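Bifunctional cytochrome P450/NADPH--P450 reductase (Deinococcus aerius, PDB 7F3H) probably hydroxylates organic substrates at its haem iron, as a self-sufficient cytochrome P450 whose fused reductase supplies electrons from NADPH. Local coordinates at residues L315-I318 with P319-D323; L421-K425 with F426-D430. All blocks are in the same frame, centred on the assembly; numbering follows the deposited sequence.

Interaction 1: L315-I318 with P319-D323; sequences LDVI and PRILD
D316 and R320 form a salt bridge across the first turn of helix 317-329, the K helix of the cytochrome P450 fold. R320 presents NE and NH2 side-on: NE to OD1 of D316 at 2.9 Å, NH2 to OD2 of D316 at 2.7 Å. Both bonds use the syn sides of the carboxylate oxygens and lie close to the guanidinium plane, but the nitrogens stand well out of the carboxylate plane, the two flat groups being twisted 25° apart. A chi1 of 165° sets CG of D316 beside its own carbonyl carbon, which brings the carboxylate back along the chain to R320; it makes no capping bond, although D316 holds the N-cap position. That job falls to E296 of helix 287-300, whose carboxylate accepts hydrogen bonds from the backbone N-H groups of D316, V317 and I318. R320 is buried and its NH1 turns to D380 and the carbonyl of I379; this pairing should hold the guanidinium's rotation firmly.

The open side belongs to exposed D316 and partly exposed P319, whose CD lies 3.5 Å from CB of L315. V317, I318, I321 and L322 make the buried, tighter side. There CG1 of V317 meets CD1 of I321 at 3.7 Å, I321 runs on into helices 254-285 and 287-300, and L322 packs on helix 408-425. Regular helical bonding starts with R320 N to D316 O, at a long 3.3 Å, and shortens at the next step, where I321 N reaches V317 O at 2.9 Å with an N-H...O angle of 164°.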
loop_
_atom_site.group_PDB
_atom_site.type_symbol
_atom_site.label_atom_id
_atom_site.label_comp_id
_atom_site.label_asym_id
_atom_site.label_seq_id
_atom_site.Cartn_x
_atom_site.Cartn_y
_atom_site.Cartn_z
ATOM N N LEU A 315 11.892 3.753 18.536
ATOM C CA LEU A 315 12.395 2.628 17.758
ATOM C C LEU A 315 13.402 3.076 16.702
ATOM O O LEU A 315 13.283 4.161 16.130
ATOM C CB LEU A 315 11.253 1.934 17.047
ATOM C CG LEU A 315 10.219 1.182 17.857
ATOM C CD1 LEU A 315 9.169 0.776 16.859
ATOM C CD2 LEU A 315 10.831 -0.009 18.544
ATOM N N ASP A 316 14.380 2.193 16.412
ATOM C CA ASP A 316 15.371 2.456 15.364
ATOM C C ASP A 316 15.505 1.307 14.364
ATOM O O ASP A 316 15.417 1.517 13.141
ATOM C CB ASP A 316 16.755 2.726 15.953
ATOM C CG ASP A 316 17.820 2.641 14.910
ATOM O OD1 ASP A 316 17.679 3.318 13.862
ATOM O OD2 ASP A 316 18.751 1.854 15.083
ATOM N N VAL A 317 15.726 0.090 14.882
ATOM C CA VAL A 317 15.872 -1.077 14.020
ATOM C C VAL A 317 14.585 -1.326 13.226
ATOM O O VAL A 317 14.611 -1.470 12.000
ATOM C CB VAL A 317 16.246 -2.310 14.869
ATOM C CG1 VAL A 317 16.180 -3.599 14.040
ATOM C CG2 VAL A 317 17.624 -2.125 15.493
ATOM N N ILE A 318 13.437 -1.360 13.915
ATOM C CA ILE A 318 12.170 -1.733 13.265
ATOM C C ILE A 318 11.783 -0.750 12.153
ATOM O O ILE A 318 11.421 -1.204 11.056
ATOM C CB ILE A 318 11.082 -1.922 14.321
ATOM C CG1 ILE A 318 11.253 -3.287 15.008
ATOM C CG2 ILE A 318 9.698 -1.759 13.757
ATOM C CD1 ILE A 318 10.230 -3.547 16.113
ATOM N N PRO A 319 11.821 0.583 12.363
ATOM C CA PRO A 319 11.651 1.500 11.229
ATOM C C PRO A 319 12.579 1.210 10.053
ATOM O O PRO A 319 12.147 1.263 8.896
ATOM C CB PRO A 319 11.950 2.875 11.851
ATOM C CG PRO A 319 11.646 2.727 13.275
ATOM C CD PRO A 319 11.997 1.322 13.632
ATOM N N ARG A 320 13.866 0.949 10.298
ATOM C CA ARG A 320 14.759 0.754 9.156
ATOM C C ARG A 320 14.468 -0.565 8.448
ATOM O O ARG A 320 14.549 -0.645 7.208
ATOM C CB ARG A 320 16.193 0.844 9.637
ATOM C CG ARG A 320 16.611 2.283 9.969
ATOM C CD ARG A 320 18.106 2.380 10.265
ATOM N NE ARG A 320 18.464 1.809 11.559
ATOM C CZ ARG A 320 19.344 0.821 11.755
ATOM N NH1 ARG A 320 19.979 0.248 10.724
ATOM N NH2 ARG A 320 19.599 0.408 13.000
ATOM N N ILE A 321 14.045 -1.574 9.206
ATOM C CA ILE A 321 13.546 -2.809 8.608
ATOM C C ILE A 321 12.429 -2.502 7.633
ATOM O O ILE A 321 12.402 -3.029 6.517
ATOM C CB ILE A 321 13.037 -3.778 9.694
ATOM C CG1 ILE A 321 14.202 -4.449 10.412
ATOM C CG2 ILE A 321 12.093 -4.801 9.081
ATOM C CD1 ILE A 321 13.766 -5.114 11.681
ATOM N N LEU A 322 11.474 -1.672 8.065
ATOM C CA LEU A 322 10.319 -1.389 7.218
ATOM C C LEU A 322 10.735 -0.628 5.964
ATOM O O LEU A 322 10.274 -0.951 4.858
ATOM C CB LEU A 322 9.247 -0.627 8.003
ATOM C CG LEU A 322 8.401 -1.434 9.008
ATOM C CD1 LEU A 322 7.441 -0.525 9.800
ATOM C CD2 LEU A 322 7.586 -2.528 8.314
ATOM N N ASP A 323 11.641 0.350 6.115
ATOM C CA ASP A 323 12.150 1.102 4.967
ATOM C C ASP A 323 12.755 0.157 3.924
ATOM O O ASP A 323 12.425 0.228 2.727
ATOM C CB ASP A 323 13.198 2.124 5.431
ATOM C CG ASP A 323 12.602 3.305 6.223
ATOM O OD1 ASP A 323 11.400 3.625 6.070
ATOM O OD2 ASP A 323 13.360 3.937 6.998
#

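Interaction 2: L421-K425 with F426-D430; sequences LILQK and FALSD
The backbone N of F426 donates to O of I422 at 2.8 Å, nearly in line with the carbonyl, and closes the last turn of helix 408-425 just where the chain turns through about 93° into strand 426-429. This is a helix-to-strand junction at the end of the P450 L helix; the strand is an outer one of a three-stranded antiparallel sheet, bonded through its backbone to strand 450-455. At the turn K425 lies on the ring of its neighbour in a CH-pi contact. Its CB sits 3.8 Å from the centroid of the F426 ring, only 4° off the normal, and its CG carries on over the same face to within 3.8 Å of CE1 of F426. The chain then bends at chi2 (86°) and leads away, carrying NZ to the carboxylates of E135 and E455, so the aliphatic part covers the ring while the charge is paired elsewhere. V453 of the adjoining strand also touches F426. Further along, L428 turns its end back toward the helix and divides its two methyls more loosely between I422 and L423: CD2 of L428 comes within 4.2 Å of CG2 of I422, and CD1 of L428 within 4.2 Å of CD2 of L423.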
loop_
_atom_site.group_PDB
_atom_site.type_symbol
_atom_site.label_atom_id
_atom_site.label_comp_id
_atom_site.label_asym_id
_atom_site.label_seq_id
_atom_site.Cartn_x
_atom_site.Cartn_y
_atom_site.Cartn_z
ATOM N N LEU A 421 4.813 -5.351 19.039
ATOM C CA LEU A 421 4.062 -6.217 19.937
ATOM C C LEU A 421 4.259 -7.693 19.585
ATOM O O LEU A 421 4.472 -8.531 20.474
ATOM C CB LEU A 421 2.587 -5.830 19.895
ATOM C CG LEU A 421 2.127 -4.563 20.630
ATOM C CD1 LEU A 421 0.604 -4.390 20.474
ATOM C CD2 LEU A 421 2.538 -4.561 22.112
ATOM N N ILE A 422 4.258 -8.016 18.288
ATOM C CA ILE A 422 4.425 -9.399 17.841
ATOM C C ILE A 422 5.751 -9.958 18.329
ATOM O O ILE A 422 5.815 -11.060 18.891
ATOM C CB ILE A 422 4.308 -9.474 16.307
ATOM C CG1 ILE A 422 2.840 -9.350 15.908
ATOM C CG2 ILE A 422 4.943 -10.784 15.725
ATOM C CD1 ILE A 422 2.653 -9.137 14.437
ATOM N N LEU A 423 6.831 -9.198 18.133
ATOM C CA LEU A 423 8.142 -9.696 18.501
ATOM C C LEU A 423 8.318 -9.668 20.008
ATOM O O LEU A 423 9.071 -10.485 20.553
ATOM C CB LEU A 423 9.234 -8.899 17.787
ATOM C CG LEU A 423 9.329 -9.010 16.248
ATOM C CD1 LEU A 423 10.527 -8.225 15.764
ATOM C CD2 LEU A 423 9.413 -10.443 15.721
ATOM N N GLN A 424 7.580 -8.795 20.704
ATOM C CA GLN A 424 7.569 -8.879 22.156
ATOM C C GLN A 424 7.055 -10.235 22.622
ATOM O O GLN A 424 7.675 -10.883 23.473
ATOM C CB GLN A 424 6.737 -7.745 22.756
ATOM C CG GLN A 424 6.861 -7.724 24.292
ATOM C CD GLN A 424 5.798 -6.902 24.996
ATOM O OE1 GLN A 424 4.777 -6.486 24.414
ATOM N NE2 GLN A 424 6.044 -6.645 26.264
ATOM N N LYS A 425 5.936 -10.699 22.049
ATOM C CA LYS A 425 5.327 -11.929 22.569
ATOM C C LYS A 425 5.879 -13.207 21.942
ATOM O O LYS A 425 6.014 -14.218 22.625
ATOM C CB LYS A 425 3.811 -11.902 22.381
ATOM C CG LYS A 425 3.015 -12.655 23.439
ATOM C CD LYS A 425 2.776 -11.727 24.618
ATOM C CE LYS A 425 1.761 -12.297 25.618
ATOM N NZ LYS A 425 1.969 -13.677 26.157
ATOM N N PHE A 426 6.195 -13.202 20.655
ATOM C CA PHE A 426 6.224 -14.454 19.895
ATOM C C PHE A 426 7.603 -14.779 19.343
ATOM O O PHE A 426 8.289 -13.906 18.796
ATOM C CB PHE A 426 5.178 -14.382 18.779
ATOM C CG PHE A 426 3.769 -14.359 19.311
ATOM C CD1 PHE A 426 3.374 -15.279 20.287
ATOM C CD2 PHE A 426 2.855 -13.406 18.883
ATOM C CE1 PHE A 426 2.082 -15.260 20.801
ATOM C CE2 PHE A 426 1.561 -13.386 19.378
ATOM C CZ PHE A 426 1.172 -14.311 20.344
ATOM N N ALA A 427 8.000 -16.040 19.519
ATOM C CA ALA A 427 9.029 -16.690 18.717
ATOM C C ALA A 427 8.418 -17.132 17.390
ATOM O O ALA A 427 7.473 -17.932 17.375
ATOM C CB ALA A 427 9.600 -17.895 19.454
ATOM N N LEU A 428 8.991 -16.628 16.288
ATOM C CA LEU A 428 8.559 -16.925 14.929
ATOM C C LEU A 428 9.178 -18.229 14.444
ATOM O O LEU A 428 10.314 -18.570 14.804
ATOM C CB LEU A 428 8.978 -15.790 13.989
ATOM C CG LEU A 428 8.447 -14.363 14.234
ATOM C CD1 LEU A 428 8.539 -13.492 12.949
ATOM C CD2 LEU A 428 6.991 -14.342 14.825
ATOM N N SER A 429 8.422 -18.964 13.634
ATOM C CA SER A 429 8.803 -20.294 13.200
ATOM C C SER A 429 8.212 -20.553 11.809
ATOM O O SER A 429 7.090 -20.120 11.498
ATOM C CB SER A 429 8.320 -21.300 14.249
ATOM O OG SER A 429 8.413 -22.623 13.802
ATOM N N ASP A 430 8.992 -21.238 10.965
ATOM C CA ASP A 430 8.659 -21.493 9.560
ATOM C C ASP A 430 8.570 -22.992 9.312
ATOM O O ASP A 430 9.581 -23.628 8.990
ATOM C CB ASP A 430 9.724 -20.844 8.671
ATOM C CG ASP A 430 9.503 -21.088 7.190
ATOM O OD1 ASP A 430 8.445 -21.637 6.805
ATOM O OD2 ASP A 430 10.402 -20.704 6.412
#

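Overall arrangement
Interaction 1 comes first along the chain, at the start of helix 317-329, and interaction 2 follows about a hundred residues later, where helix 408-425 gives way to strand 426-429. Their centres are 16 Å apart and their nearest atoms about 5 Å, without touching. Two helices tie them together: L322 packs on A415 and L419 of helix 408-425, the helix that ends in interaction 2, and A293 of helix 287-300 is touched by both I321 and L423. In interaction 1 the L322 side chain is about 9 Å from the haem; interaction 2 is centred farther from the middle of the chain, about 23 Å against 17 Å, and joins the helical core to the small antiparallel sheet.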